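Local coordinates for uncharacterized protein (Magnetospirillum magneticum AMB-1, PDB 5MU5) that is a Maf-type glycosyltransferase involved in formation of the bacterial flagellum, where it probably transfers sugar to flagellin, at residues 19-24 / 172-177; 33-38 / 156-161; 241-246 / 637-642; 278-283 / 303-308; 328-333 / 355-360. All coordinates share one frame; numbering follows the deposited sequence.

Contact 1. Residues 19-24 / 172-177; sequences FLELMP and TRRENP
The backbone carbonyl of Leu22 receives the side chain of Arg173: NE donates to Leu22 O at 2.9 Å, with an N-H...O angle of 155°, the oxygen lying at the guanidinium edge and the donor tilted 28° from the carbonyl plane. The guanidinium is sandwiched as well. Met23 CG sits over the centre of one face, 3.8 Å above the plane, while Pro177 CB covers the opposite face nearer the rim. Met23 crosses the arginine at about a right angle, its terminal methyl CE 3.6 Å from Arg173 CD. A bend at chi3 (60°) turns NE of Arg173 toward the carbonyl.

Within the Maf N-terminal region the contact joins the C-terminal end of helix 9-22 to the loop that leads from helix 166-171 into strand 180-183, an edge strand of a four-stranded parallel sheet. Were Arg173 replaced by an alanine, the Leu22 carbonyl would probably lose this donor and a gap would open between Met23 and Pro177.

Nearer solvent, Arg174 NH2 makes a salt bridge with Glu21 OE2 at 3.1 Å, nearly straight at the hydrogen and arriving from above the carboxylate plane. Leu22 CD2 lies over one face of the same guanidinium. Both charges have second mates: Glu21 OE1 pairs with Arg167, and Arg174 NE with Glu171.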
# COMPACT_ATOMS: atom_id res chain seq x y z
N PHE A 19 16.01 19.11 20.72
CA PHE A 19 14.69 18.48 20.65
C PHE A 19 13.58 19.53 20.59
O PHE A 19 12.70 19.43 19.74
CB PHE A 19 14.45 17.53 21.81
CG PHE A 19 15.07 16.16 21.62
CD1 PHE A 19 14.40 15.19 20.88
CD2 PHE A 19 16.29 15.86 22.14
CE1 PHE A 19 14.96 13.95 20.68
CE2 PHE A 19 16.86 14.62 21.96
CZ PHE A 19 16.19 13.65 21.24
N LEU A 20 13.63 20.54 21.45
CA LEU A 20 12.57 21.55 21.46
C LEU A 20 12.49 22.32 20.15
O LEU A 20 11.42 22.76 19.76
CB LEU A 20 12.75 22.52 22.61
CG LEU A 20 12.43 21.92 23.97
CD1 LEU A 20 13.02 22.77 25.09
CD2 LEU A 20 10.94 21.77 24.13
N GLU A 21 13.62 22.45 19.48
CA GLU A 21 13.70 23.15 18.21
C GLU A 21 13.31 22.26 17.01
O GLU A 21 12.55 22.67 16.14
CB GLU A 21 15.14 23.65 18.01
CG GLU A 21 15.37 24.42 16.71
CD GLU A 21 16.82 24.79 16.49
OE1 GLU A 21 17.66 24.58 17.39
OE2 GLU A 21 17.11 25.33 15.41
N LEU A 22 13.83 21.04 16.97
CA LEU A 22 13.71 20.19 15.79
C LEU A 22 12.77 18.99 15.92
O LEU A 22 12.49 18.36 14.90
CB LEU A 22 15.10 19.71 15.40
CG LEU A 22 16.01 20.87 14.95
CD1 LEU A 22 17.48 20.58 15.23
CD2 LEU A 22 15.76 21.17 13.48
N MET A 23 12.32 18.67 17.13
CA MET A 23 11.32 17.60 17.36
C MET A 23 10.45 18.02 18.54
O MET A 23 10.44 17.36 19.59
CB MET A 23 12.03 16.27 17.62
CG MET A 23 11.14 15.07 17.39
SD MET A 23 11.91 13.51 17.87
CE MET A 23 12.96 13.21 16.46
N PRO A 24 9.69 19.12 18.37
CA PRO A 24 9.14 19.86 19.53
C PRO A 24 8.30 19.05 20.51
O PRO A 24 8.51 19.16 21.74
CB PRO A 24 8.34 21.01 18.90
CG PRO A 24 8.76 21.07 17.49
CD PRO A 24 9.28 19.72 17.08
N THR A 172 19.23 16.68 11.01
CA THR A 172 18.78 16.02 9.76
C THR A 172 17.28 16.16 9.49
O THR A 172 16.83 15.93 8.36
CB THR A 172 19.12 14.51 9.74
OG1 THR A 172 18.49 13.84 10.85
CG2 THR A 172 20.63 14.29 9.83
N ARG A 173 16.51 16.52 10.51
CA ARG A 173 15.08 16.77 10.36
C ARG A 173 14.76 18.15 9.84
O ARG A 173 13.61 18.40 9.49
CB ARG A 173 14.36 16.64 11.71
CG ARG A 173 14.33 15.23 12.22
CD ARG A 173 13.79 15.19 13.62
NE ARG A 173 12.44 15.73 13.68
CZ ARG A 173 11.34 15.01 13.51
NH1 ARG A 173 11.40 13.72 13.26
NH2 ARG A 173 10.17 15.60 13.60
N ARG A 174 15.74 19.05 9.81
CA ARG A 174 15.47 20.42 9.40
C ARG A 174 14.75 20.51 8.06
O ARG A 174 13.69 21.11 7.98
CB ARG A 174 16.74 21.25 9.36
CG ARG A 174 16.44 22.72 9.11
CD ARG A 174 17.69 23.58 9.24
NE ARG A 174 18.22 23.56 10.60
CZ ARG A 174 17.68 24.22 11.64
NH1 ARG A 174 16.58 24.96 11.49
NH2 ARG A 174 18.24 24.14 12.83
N GLU A 175 15.32 19.96 7.00
CA GLU A 175 14.69 20.01 5.66
C GLU A 175 13.64 18.94 5.49
O GLU A 175 12.66 19.14 4.80
CB GLU A 175 15.73 19.84 4.55
CG GLU A 175 16.93 20.76 4.69
CD GLU A 175 16.54 22.21 4.84
OE1 GLU A 175 15.57 22.63 4.15
OE2 GLU A 175 17.19 22.94 5.64
N ASN A 176 13.82 17.81 6.16
CA ASN A 176 12.91 16.68 6.03
C ASN A 176 12.79 15.92 7.36
O ASN A 176 13.63 15.08 7.69
CB ASN A 176 13.42 15.75 4.94
CG ASN A 176 12.46 14.62 4.64
OD1 ASN A 176 11.46 14.43 5.36
ND2 ASN A 176 12.75 13.86 3.60
N PRO A 177 11.73 16.19 8.12
CA PRO A 177 11.59 15.59 9.44
C PRO A 177 11.47 14.07 9.42
O PRO A 177 11.77 13.43 10.42
CB PRO A 177 10.30 16.22 10.00
CG PRO A 177 9.58 16.81 8.84
CD PRO A 177 10.59 17.07 7.77

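Contact 2. Residues 33-38 / 156-161; sequences HRPQSN and FLYHSL
With CG anti to the backbone N in both residues (chi1 -177° in His33, 178° in Tyr158), the two rings are thrown across the gap toward each other. His33 brings its CD2 edge to Tyr158 CG at 3.8 Å; the ring planes stand 58° apart, an oblique pairing that is neither a stack nor a T-shape. On the same side of the tyrosine ring, farther along it, Pro35 CG lies 3.6 Å from Tyr158 CE2, while the backbone oxygen of His33 approaches CE1. With a serine in place of Tyr158, Pro35 and the CD2 edge of His33 would probably be left without the aromatic ring they both pack on.

The segment 33-38 links helix 24-32 to strand 38-41, and here it is laid against helix 154-160 of the Maf N-terminal region. Next along that helix, His159 NE2 donates to Ser37 OG at 3.1 Å, the oxygen only 6° out of the imidazole plane. The serine hydroxyl is turned between its own backbone N and carbonyl carbon. Pro35 CG also lies 4.0 Å from His159 CE1; the proline ring thus touches both helix side chains. Asp155, in the first turn of the same helix, ties the polar groups of the loop together: OD1 is hydrogen-bonded to His33 NE2, and OD2 to Ser37 OG.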
# COMPACT_ATOMS: atom_id res chain seq x y z
N HIS A 33 9.55 15.44 31.88
CA HIS A 33 9.59 14.04 32.31
C HIS A 33 10.33 13.91 33.64
O HIS A 33 11.34 14.56 33.86
CB HIS A 33 10.25 13.17 31.24
CG HIS A 33 10.27 11.71 31.58
ND1 HIS A 33 9.14 10.92 31.54
CD2 HIS A 33 11.30 10.90 31.93
CE1 HIS A 33 9.47 9.68 31.89
NE2 HIS A 33 10.77 9.65 32.12
N ARG A 34 9.78 13.07 34.52
CA ARG A 34 10.40 12.74 35.80
C ARG A 34 10.70 11.24 35.78
O ARG A 34 9.84 10.43 36.06
CB ARG A 34 9.44 13.05 36.96
CG ARG A 34 8.98 14.50 37.07
CD ARG A 34 10.12 15.47 37.39
NE ARG A 34 10.93 15.06 38.54
CZ ARG A 34 10.56 15.16 39.83
NH1 ARG A 34 9.38 15.65 40.18
NH2 ARG A 34 11.39 14.74 40.78
N PRO A 35 11.94 10.86 35.47
CA PRO A 35 12.19 9.42 35.35
C PRO A 35 12.05 8.64 36.66
O PRO A 35 12.27 9.20 37.74
CB PRO A 35 13.64 9.36 34.88
CG PRO A 35 14.26 10.58 35.45
CD PRO A 35 13.18 11.64 35.50
N GLN A 36 11.66 7.38 36.57
CA GLN A 36 11.64 6.49 37.73
C GLN A 36 13.02 5.88 37.94
O GLN A 36 13.38 5.52 39.05
CB GLN A 36 10.65 5.35 37.52
CG GLN A 36 9.19 5.77 37.50
CD GLN A 36 8.29 4.64 37.01
OE1 GLN A 36 8.68 3.84 36.14
NE2 GLN A 36 7.07 4.59 37.55
N SER A 37 13.79 5.75 36.87
CA SER A 37 15.12 5.14 36.96
C SER A 37 16.15 6.20 37.28
O SER A 37 15.86 7.39 37.20
CB SER A 37 15.47 4.42 35.66
OG SER A 37 15.26 5.25 34.55
N ASN A 38 17.35 5.75 37.64
CA ASN A 38 18.43 6.65 38.04
C ASN A 38 19.62 6.55 37.11
O ASN A 38 20.00 5.45 36.71
CB ASN A 38 18.92 6.31 39.46
CG ASN A 38 17.86 6.53 40.51
OD1 ASN A 38 17.25 7.59 40.57
ND2 ASN A 38 17.63 5.52 41.34
N PHE A 156 15.16 5.85 29.12
CA PHE A 156 16.43 5.71 28.42
C PHE A 156 16.69 6.89 27.48
O PHE A 156 17.80 7.41 27.42
CB PHE A 156 16.52 4.39 27.65
CG PHE A 156 16.48 3.15 28.52
CD1 PHE A 156 16.66 3.23 29.91
CD2 PHE A 156 16.31 1.89 27.95
CE1 PHE A 156 16.63 2.08 30.69
CE2 PHE A 156 16.28 0.74 28.73
CZ PHE A 156 16.44 0.84 30.10
N LEU A 157 15.67 7.32 26.76
CA LEU A 157 15.83 8.49 25.90
C LEU A 157 16.15 9.71 26.77
O LEU A 157 17.05 10.48 26.46
CB LEU A 157 14.55 8.76 25.10
CG LEU A 157 14.62 10.02 24.23
CD1 LEU A 157 15.66 9.86 23.11
CD2 LEU A 157 13.25 10.33 23.65
N TYR A 158 15.41 9.85 27.87
CA TYR A 158 15.60 10.96 28.78
C TYR A 158 17.02 11.00 29.33
O TYR A 158 17.65 12.04 29.30
CB TYR A 158 14.59 10.89 29.92
CG TYR A 158 14.75 11.99 30.94
CD1 TYR A 158 14.18 13.24 30.74
CD2 TYR A 158 15.49 11.78 32.10
CE1 TYR A 158 14.35 14.24 31.67
CE2 TYR A 158 15.67 12.79 33.03
CZ TYR A 158 15.07 14.01 32.81
OH TYR A 158 15.21 15.04 33.72
N HIS A 159 17.53 9.86 29.81
CA HIS A 159 18.91 9.79 30.31
C HIS A 159 19.93 9.94 29.21
O HIS A 159 21.04 10.37 29.49
CB HIS A 159 19.19 8.46 31.00
CG HIS A 159 18.42 8.25 32.25
ND1 HIS A 159 18.39 9.19 33.26
CD2 HIS A 159 17.66 7.21 32.68
CE1 HIS A 159 17.64 8.74 34.25
NE2 HIS A 159 17.19 7.54 33.93
N SER A 160 19.58 9.54 27.98
CA SER A 160 20.49 9.65 26.81
C SER A 160 20.88 11.11 26.51
O SER A 160 21.86 11.36 25.77
CB SER A 160 19.87 9.04 25.55
OG SER A 160 18.95 9.94 24.95
N LEU A 161 20.11 12.05 27.06
CA LEU A 161 20.45 13.47 26.97
C LEU A 161 21.80 13.75 27.62
O LEU A 161 22.46 14.72 27.26
CB LEU A 161 19.39 14.35 27.63
CG LEU A 161 17.99 14.33 27.03
CD1 LEU A 161 17.17 15.44 27.67
CD2 LEU A 161 17.98 14.46 25.52

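Contact 3. Residues 241-246 / 637-642; sequences FLHDEM and TLQVEW
One hydrogen bond carries the polar part of this helix pair: His243 NE2 donates to Gln639 OE1 at 2.7 Å, with an N-H...O angle of 167°. The oxygen lies in the imidazole plane; ring and amide planes are 36° apart. Gln639 reaches across because its chain runs extended beyond CG.

The rest is van der Waals packing. Leu242 CD1 makes an apolar contact with Val640 CG2 at 4.2 Å, and Leu242 CD2 packs beside Gln639 OE1. One turn on, the extended Met246 lays its CE methyl 3.6 Å from Gln639 O, and 4.4 Å from Val640 CG2.

Helix 618-646 belongs to the Maf helical bundle domain, and helix 242-257 packs beside it. The segments 242-246 and 637-642 run almost parallel, at 6°, but their axes stay 11.7 Å apart, so long side chains span the interval; Phe593 of helix 589-609 packs on Leu242 and Met246. The bond gives His243 NE2 and Gln639 OE1 a partner inside a buried interface and probably favours one alignment of the helices.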
# COMPACT_ATOMS: atom_id res chain seq x y z
N PHE A 241 2.79 1.09 -12.09
CA PHE A 241 3.71 1.22 -13.19
C PHE A 241 3.13 2.04 -14.34
O PHE A 241 1.93 2.05 -14.56
CB PHE A 241 4.10 -0.18 -13.68
CG PHE A 241 4.76 -1.01 -12.63
CD1 PHE A 241 5.86 -0.51 -11.92
CD2 PHE A 241 4.32 -2.30 -12.36
CE1 PHE A 241 6.48 -1.28 -10.94
CE2 PHE A 241 4.94 -3.08 -11.37
CZ PHE A 241 6.02 -2.56 -10.67
N LEU A 242 4.00 2.68 -15.09
CA LEU A 242 3.59 3.57 -16.15
C LEU A 242 2.49 2.98 -17.02
O LEU A 242 1.48 3.63 -17.26
CB LEU A 242 4.80 3.93 -17.03
CG LEU A 242 4.50 4.87 -18.20
CD1 LEU A 242 3.96 6.19 -17.69
CD2 LEU A 242 5.73 5.09 -19.06
N HIS A 243 2.67 1.76 -17.50
CA HIS A 243 1.74 1.20 -18.48
C HIS A 243 0.39 0.88 -17.89
O HIS A 243 -0.61 1.03 -18.58
CB HIS A 243 2.32 -0.02 -19.19
CG HIS A 243 3.52 0.31 -20.01
ND1 HIS A 243 4.55 -0.59 -20.22
CD2 HIS A 243 3.89 1.46 -20.61
CE1 HIS A 243 5.47 -0.01 -20.96
NE2 HIS A 243 5.10 1.23 -21.21
N ASP A 244 0.36 0.44 -16.63
CA ASP A 244 -0.92 0.22 -15.94
C ASP A 244 -1.61 1.56 -15.69
O ASP A 244 -2.82 1.65 -15.78
CB ASP A 244 -0.72 -0.54 -14.62
CG ASP A 244 -0.10 -1.91 -14.83
OD1 ASP A 244 -0.55 -2.63 -15.76
OD2 ASP A 244 0.85 -2.28 -14.08
N GLU A 245 -0.86 2.61 -15.38
CA GLU A 245 -1.47 3.91 -15.17
C GLU A 245 -2.02 4.43 -16.48
O GLU A 245 -3.04 5.09 -16.48
CB GLU A 245 -0.50 4.90 -14.55
CG GLU A 245 -0.04 4.51 -13.15
CD GLU A 245 -1.14 4.55 -12.09
OE1 GLU A 245 -1.99 5.47 -12.14
OE2 GLU A 245 -1.14 3.68 -11.19
N MET A 246 -1.36 4.13 -17.59
CA MET A 246 -1.88 4.50 -18.90
C MET A 246 -3.23 3.82 -19.12
O MET A 246 -4.19 4.47 -19.53
CB MET A 246 -0.93 4.11 -20.03
CG MET A 246 0.30 4.98 -20.14
SD MET A 246 1.38 4.39 -21.45
CE MET A 246 2.46 5.80 -21.60
N THR A 637 9.36 9.39 -21.80
CA THR A 637 8.95 10.68 -22.32
C THR A 637 8.20 10.50 -23.64
O THR A 637 7.11 11.03 -23.81
CB THR A 637 10.19 11.57 -22.52
OG1 THR A 637 10.70 11.94 -21.23
CG2 THR A 637 9.86 12.82 -23.33
N LEU A 638 8.80 9.74 -24.55
CA LEU A 638 8.19 9.51 -25.85
C LEU A 638 6.91 8.71 -25.76
O LEU A 638 5.99 8.95 -26.52
CB LEU A 638 9.15 8.78 -26.78
CG LEU A 638 10.35 9.63 -27.20
CD1 LEU A 638 11.41 8.73 -27.80
CD2 LEU A 638 9.93 10.74 -28.16
N GLN A 639 6.85 7.76 -24.83
CA GLN A 639 5.65 6.93 -24.66
C GLN A 639 4.47 7.75 -24.15
O GLN A 639 3.34 7.61 -24.62
CB GLN A 639 5.92 5.76 -23.72
CG GLN A 639 6.68 4.65 -24.41
CD GLN A 639 6.75 3.37 -23.61
OE1 GLN A 639 6.28 3.30 -22.48
NE2 GLN A 639 7.34 2.33 -24.21
N VAL A 640 4.77 8.63 -23.21
CA VAL A 640 3.77 9.51 -22.62
C VAL A 640 3.15 10.42 -23.67
O VAL A 640 1.92 10.55 -23.72
CB VAL A 640 4.38 10.32 -21.45
CG1 VAL A 640 3.55 11.54 -21.09
CG2 VAL A 640 4.57 9.42 -20.24
N GLU A 641 3.99 11.03 -24.51
CA GLU A 641 3.54 11.96 -25.53
C GLU A 641 2.72 11.26 -26.60
O GLU A 641 1.70 11.76 -27.04
CB GLU A 641 4.73 12.70 -26.16
CG GLU A 641 5.36 13.71 -25.22
CD GLU A 641 6.66 14.31 -25.75
OE1 GLU A 641 7.16 13.88 -26.82
OE2 GLU A 641 7.21 15.21 -25.07
N TRP A 642 3.21 10.10 -27.03
CA TRP A 642 2.46 9.25 -27.95
C TRP A 642 1.11 8.80 -27.36
O TRP A 642 0.10 8.75 -28.05
CB TRP A 642 3.32 8.04 -28.29
CG TRP A 642 2.60 6.94 -28.98
CD1 TRP A 642 2.33 6.86 -30.31
CD2 TRP A 642 2.08 5.74 -28.39
NE1 TRP A 642 1.67 5.69 -30.58
CE2 TRP A 642 1.49 4.99 -29.42
CE3 TRP A 642 2.04 5.24 -27.08
CZ2 TRP A 642 0.89 3.75 -29.19
CZ3 TRP A 642 1.43 4.01 -26.85
CH2 TRP A 642 0.86 3.28 -27.91

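Contact 4. Residues 278-283 / 303-308; sequences VGSGPS and CGTASR. With SO4 (sulfate ion), chain B.
A sulfate ion, probably from the crystallisation liquor, bridges the two segments: Ser280 OG donates to its O1 at 3.2 Å, while Thr305 grips it twice. The setting is Rossmann-like, with parallel strands 275-278 and 299-303 side by side in the central sheet of the MptE-like region, and the anion sits beyond the C-terminal ends of both strands. Thr305 N gives its hydrogen to sulfate O4 at 2.8 Å, and the hydroxyl OG1, set between the backbone N and the carbonyl carbon (chi1 53°), meets O2 at 2.7 Å. Gly304 makes room for the ion. Its phi is positive, and a CB there would run into O4. The site is consistent with a place for a phosphate group of a substrate, although sulfate alone does not establish this.

Between the strands, Cys303 N donates to Val278 O at 2.9 Å. Ala306 sets its methyl CB against Val278 O at 3.2 Å and beside Gly279 O, with Val278 CG1 4.0 Å from the same CB. Beside the anion, Ser280 CB packs against the threonine hydroxyl, 3.3 Å from Thr305 OG1.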
# COMPACT_ATOMS: atom_id res chain seq x y z
N VAL A 278 -24.29 -10.98 -3.21
CA VAL A 278 -24.09 -12.31 -3.71
C VAL A 278 -22.74 -12.42 -4.38
O VAL A 278 -22.49 -11.76 -5.37
CB VAL A 278 -25.17 -12.69 -4.75
CG1 VAL A 278 -25.04 -14.14 -5.13
CG2 VAL A 278 -26.56 -12.43 -4.19
N GLY A 279 -21.89 -13.28 -3.83
CA GLY A 279 -20.60 -13.59 -4.42
C GLY A 279 -20.64 -14.88 -5.23
O GLY A 279 -21.70 -15.51 -5.37
N SER A 280 -19.47 -15.28 -5.70
CA SER A 280 -19.36 -16.46 -6.55
C SER A 280 -19.01 -17.78 -5.84
O SER A 280 -18.72 -18.76 -6.49
CB SER A 280 -18.36 -16.17 -7.69
OG SER A 280 -17.07 -15.84 -7.19
N GLY A 281 -19.10 -17.82 -4.53
CA GLY A 281 -18.84 -19.06 -3.79
C GLY A 281 -19.90 -20.13 -4.06
O GLY A 281 -21.08 -19.82 -4.09
N PRO A 282 -19.48 -21.40 -4.22
CA PRO A 282 -20.44 -22.49 -4.53
C PRO A 282 -21.47 -22.86 -3.45
O PRO A 282 -22.45 -23.57 -3.76
CB PRO A 282 -19.53 -23.68 -4.83
CG PRO A 282 -18.24 -23.39 -4.17
CD PRO A 282 -18.09 -21.89 -4.15
N SER A 283 -21.31 -22.40 -2.21
CA SER A 283 -22.34 -22.68 -1.21
C SER A 283 -23.70 -22.05 -1.56
O SER A 283 -24.71 -22.40 -0.97
CB SER A 283 -21.90 -22.27 0.19
OG SER A 283 -21.97 -20.87 0.38
N CYS A 303 -22.22 -9.65 -7.41
CA CYS A 303 -20.80 -9.31 -7.45
C CYS A 303 -20.07 -10.11 -8.52
O CYS A 303 -19.95 -11.33 -8.42
CB CYS A 303 -20.20 -9.53 -6.07
SG CYS A 303 -20.95 -8.42 -4.85
N GLY A 304 -19.61 -9.42 -9.56
CA GLY A 304 -18.89 -10.07 -10.65
C GLY A 304 -19.61 -11.28 -11.23
O GLY A 304 -20.78 -11.17 -11.62
N THR A 305 -18.95 -12.44 -11.20
CA THR A 305 -19.43 -13.67 -11.83
C THR A 305 -20.63 -14.33 -11.18
O THR A 305 -21.20 -15.28 -11.74
CB THR A 305 -18.31 -14.74 -11.97
OG1 THR A 305 -17.67 -14.97 -10.70
CG2 THR A 305 -17.28 -14.27 -12.98
N ALA A 306 -21.00 -13.85 -10.00
CA ALA A 306 -22.23 -14.31 -9.32
C ALA A 306 -23.47 -14.18 -10.20
O ALA A 306 -24.46 -14.88 -10.01
CB ALA A 306 -22.44 -13.48 -8.07
N SER A 307 -23.43 -13.27 -11.15
CA SER A 307 -24.58 -13.00 -12.01
C SER A 307 -25.04 -14.25 -12.77
O SER A 307 -26.25 -14.46 -12.95
CB SER A 307 -24.24 -11.87 -12.99
OG SER A 307 -23.10 -12.20 -13.78
N ARG A 308 -24.09 -15.08 -13.17
CA ARG A 308 -24.38 -16.30 -13.90
C ARG A 308 -25.38 -17.20 -13.17
O ARG A 308 -26.38 -17.61 -13.75
CB ARG A 308 -23.09 -17.07 -14.20
CG ARG A 308 -23.30 -18.32 -15.01
CD ARG A 308 -21.98 -18.97 -15.44
NE ARG A 308 -21.30 -18.27 -16.54
CZ ARG A 308 -21.71 -18.27 -17.82
NH1 ARG A 308 -22.83 -18.90 -18.19
NH2 ARG A 308 -21.00 -17.61 -18.73
S SO4 B . -15.61 -12.83 -9.36
O1 SO4 B . -16.56 -12.86 -8.22
O2 SO4 B . -15.28 -14.25 -9.69
O3 SO4 B . -14.37 -12.09 -8.95
O4 SO4 B . -16.25 -12.09 -10.49

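Contact 5. Residues 328-333 / 355-360; sequences APYRAL and PRVRDL
Helix segment 328-333 lies against the helically coiled backbone of 355-360, approaching to 6.0 Å between Tyr330 CA and Val357 CA, with no hydrogen bond joining the two. Tyr330 is the centre of the packing. Arg356 CB sits over one ring face in a CH-pi contact, 3.8 Å from the centroid and 22° off the normal. Bending at chi3 (-72°), the arginine lays its guanidinium over the CD2-CE2 rim and past it, the planes 18° apart, with CZ 3.9 Å from Tyr330 CD2. Asp354 holds that guanidinium through NE. Leu360 CD1 meets the ring at CE1, 3.7 Å away, and also reaches Leu333 CB, while Leu333 CD1 touches Val357 CG1 at 4.2 Å. A water accepts from Arg331 NH1 and, weakly, from Arg356 NH1. The arrangement belongs to a Rossmann-like alpha/beta fold: helix 327-340 follows strand 319-322, and the segment 355-360 connects the parallel strands 346-350 and 363-367 of the same sheet.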
# COMPACT_ATOMS: atom_id res chain seq x y z
N ALA A 328 -10.50 -9.18 -20.00
CA ALA A 328 -10.95 -10.49 -19.50
C ALA A 328 -12.22 -10.41 -18.63
O ALA A 328 -13.18 -11.14 -18.90
CB ALA A 328 -9.81 -11.25 -18.79
N PRO A 329 -12.23 -9.55 -17.58
CA PRO A 329 -13.48 -9.33 -16.85
C PRO A 329 -14.64 -8.91 -17.77
O PRO A 329 -15.78 -9.37 -17.59
CB PRO A 329 -13.14 -8.20 -15.89
CG PRO A 329 -11.67 -8.28 -15.71
CD PRO A 329 -11.13 -8.74 -17.03
N TYR A 330 -14.36 -8.06 -18.75
CA TYR A 330 -15.39 -7.69 -19.70
C TYR A 330 -15.90 -8.91 -20.48
O TYR A 330 -17.12 -9.08 -20.63
CB TYR A 330 -14.91 -6.60 -20.67
CG TYR A 330 -15.74 -6.53 -21.93
CD1 TYR A 330 -17.02 -5.98 -21.91
CD2 TYR A 330 -15.26 -7.03 -23.14
CE1 TYR A 330 -17.80 -5.91 -23.07
CE2 TYR A 330 -16.04 -6.98 -24.30
CZ TYR A 330 -17.30 -6.42 -24.25
OH TYR A 330 -18.08 -6.34 -25.38
N ARG A 331 -14.98 -9.72 -21.00
CA ARG A 331 -15.39 -10.85 -21.83
C ARG A 331 -16.22 -11.83 -21.02
O ARG A 331 -17.16 -12.39 -21.54
CB ARG A 331 -14.21 -11.54 -22.54
CG ARG A 331 -13.69 -10.78 -23.76
CD ARG A 331 -12.59 -11.56 -24.48
NE ARG A 331 -11.38 -11.72 -23.65
CZ ARG A 331 -10.28 -10.97 -23.72
NH1 ARG A 331 -10.16 -9.98 -24.60
NH2 ARG A 331 -9.26 -11.22 -22.89
N ALA A 332 -15.90 -12.00 -19.74
CA ALA A 332 -16.70 -12.87 -18.86
C ALA A 332 -18.14 -12.31 -18.70
O ALA A 332 -19.12 -13.03 -18.89
CB ALA A 332 -16.02 -13.03 -17.50
N LEU A 333 -18.24 -11.03 -18.40
CA LEU A 333 -19.54 -10.38 -18.31
C LEU A 333 -20.33 -10.47 -19.60
O LEU A 333 -21.52 -10.72 -19.57
CB LEU A 333 -19.41 -8.91 -17.95
CG LEU A 333 -19.51 -8.54 -16.49
CD1 LEU A 333 -19.39 -7.03 -16.39
CD2 LEU A 333 -20.84 -9.02 -15.90
N PRO A 355 -14.16 0.16 -20.96
CA PRO A 355 -15.22 1.01 -21.54
C PRO A 355 -16.35 0.27 -22.23
O PRO A 355 -17.45 0.80 -22.30
CB PRO A 355 -14.48 1.85 -22.57
CG PRO A 355 -13.07 1.86 -22.12
CD PRO A 355 -12.82 0.55 -21.44
N ARG A 356 -16.08 -0.93 -22.74
CA ARG A 356 -17.11 -1.73 -23.44
C ARG A 356 -18.15 -2.33 -22.50
O ARG A 356 -19.15 -2.88 -22.96
CB ARG A 356 -16.45 -2.87 -24.23
CG ARG A 356 -15.55 -2.39 -25.35
CD ARG A 356 -14.75 -3.52 -25.92
NE ARG A 356 -13.71 -3.95 -24.99
CZ ARG A 356 -12.77 -4.86 -25.27
NH1 ARG A 356 -12.75 -5.48 -26.44
NH2 ARG A 356 -11.86 -5.16 -24.37
N VAL A 357 -17.90 -2.26 -21.20
CA VAL A 357 -18.84 -2.78 -20.22
C VAL A 357 -20.17 -2.03 -20.30
O VAL A 357 -21.22 -2.61 -20.09
CB VAL A 357 -18.28 -2.69 -18.78
CG1 VAL A 357 -19.32 -3.09 -17.76
CG2 VAL A 357 -17.06 -3.60 -18.63
N ARG A 358 -20.09 -0.74 -20.63
CA ARG A 358 -21.25 0.12 -20.74
C ARG A 358 -22.30 -0.44 -21.69
O ARG A 358 -23.48 -0.51 -21.34
CB ARG A 358 -20.85 1.54 -21.17
CG ARG A 358 -22.02 2.52 -21.11
CD ARG A 358 -21.63 3.82 -20.44
NE ARG A 358 -21.10 4.80 -21.38
CZ ARG A 358 -20.11 5.65 -21.11
NH1 ARG A 358 -19.49 5.63 -19.94
NH2 ARG A 358 -19.72 6.51 -22.05
N ASP A 359 -21.84 -0.86 -22.87
CA ASP A 359 -22.69 -1.44 -23.92
C ASP A 359 -23.58 -2.60 -23.45
O ASP A 359 -24.65 -2.80 -23.97
CB ASP A 359 -21.85 -2.01 -25.07
CG ASP A 359 -20.89 -0.99 -25.68
OD1 ASP A 359 -21.12 0.23 -25.56
OD2 ASP A 359 -19.90 -1.45 -26.30
N LEU A 360 -23.13 -3.36 -22.46
CA LEU A 360 -23.89 -4.53 -22.01
C LEU A 360 -25.06 -4.16 -21.13
O LEU A 360 -25.88 -5.02 -20.79
CB LEU A 360 -22.98 -5.47 -21.23
CG LEU A 360 -21.67 -5.85 -21.92
CD1 LEU A 360 -20.80 -6.66 -20.96
CD2 LEU A 360 -21.94 -6.60 -23.21
O HOH W 1 -12.00 -8.72 -26.34

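Overall arrangement
Contacts 1 and 2 lie in the Maf N-terminal region, their centres about 21 Å apart; contact 2 falls within the span of chain that contact 1 brings together, and they touch where Phe19 packs on Leu161 and Leu157. Contacts 4 and 5 follow one another in the MptE-like region, centres about 17 Å apart, around neighbouring strands of the large mixed sheet. Contact 3 pairs helix 242-257 with helix 618-646 of the helical bundle, so contacts 4 and 5 fall between its segments in sequence. With contacts 2 and 5 about 64 Å apart between centres, the two alpha/beta regions stand well separated, and the helical bundle runs between them.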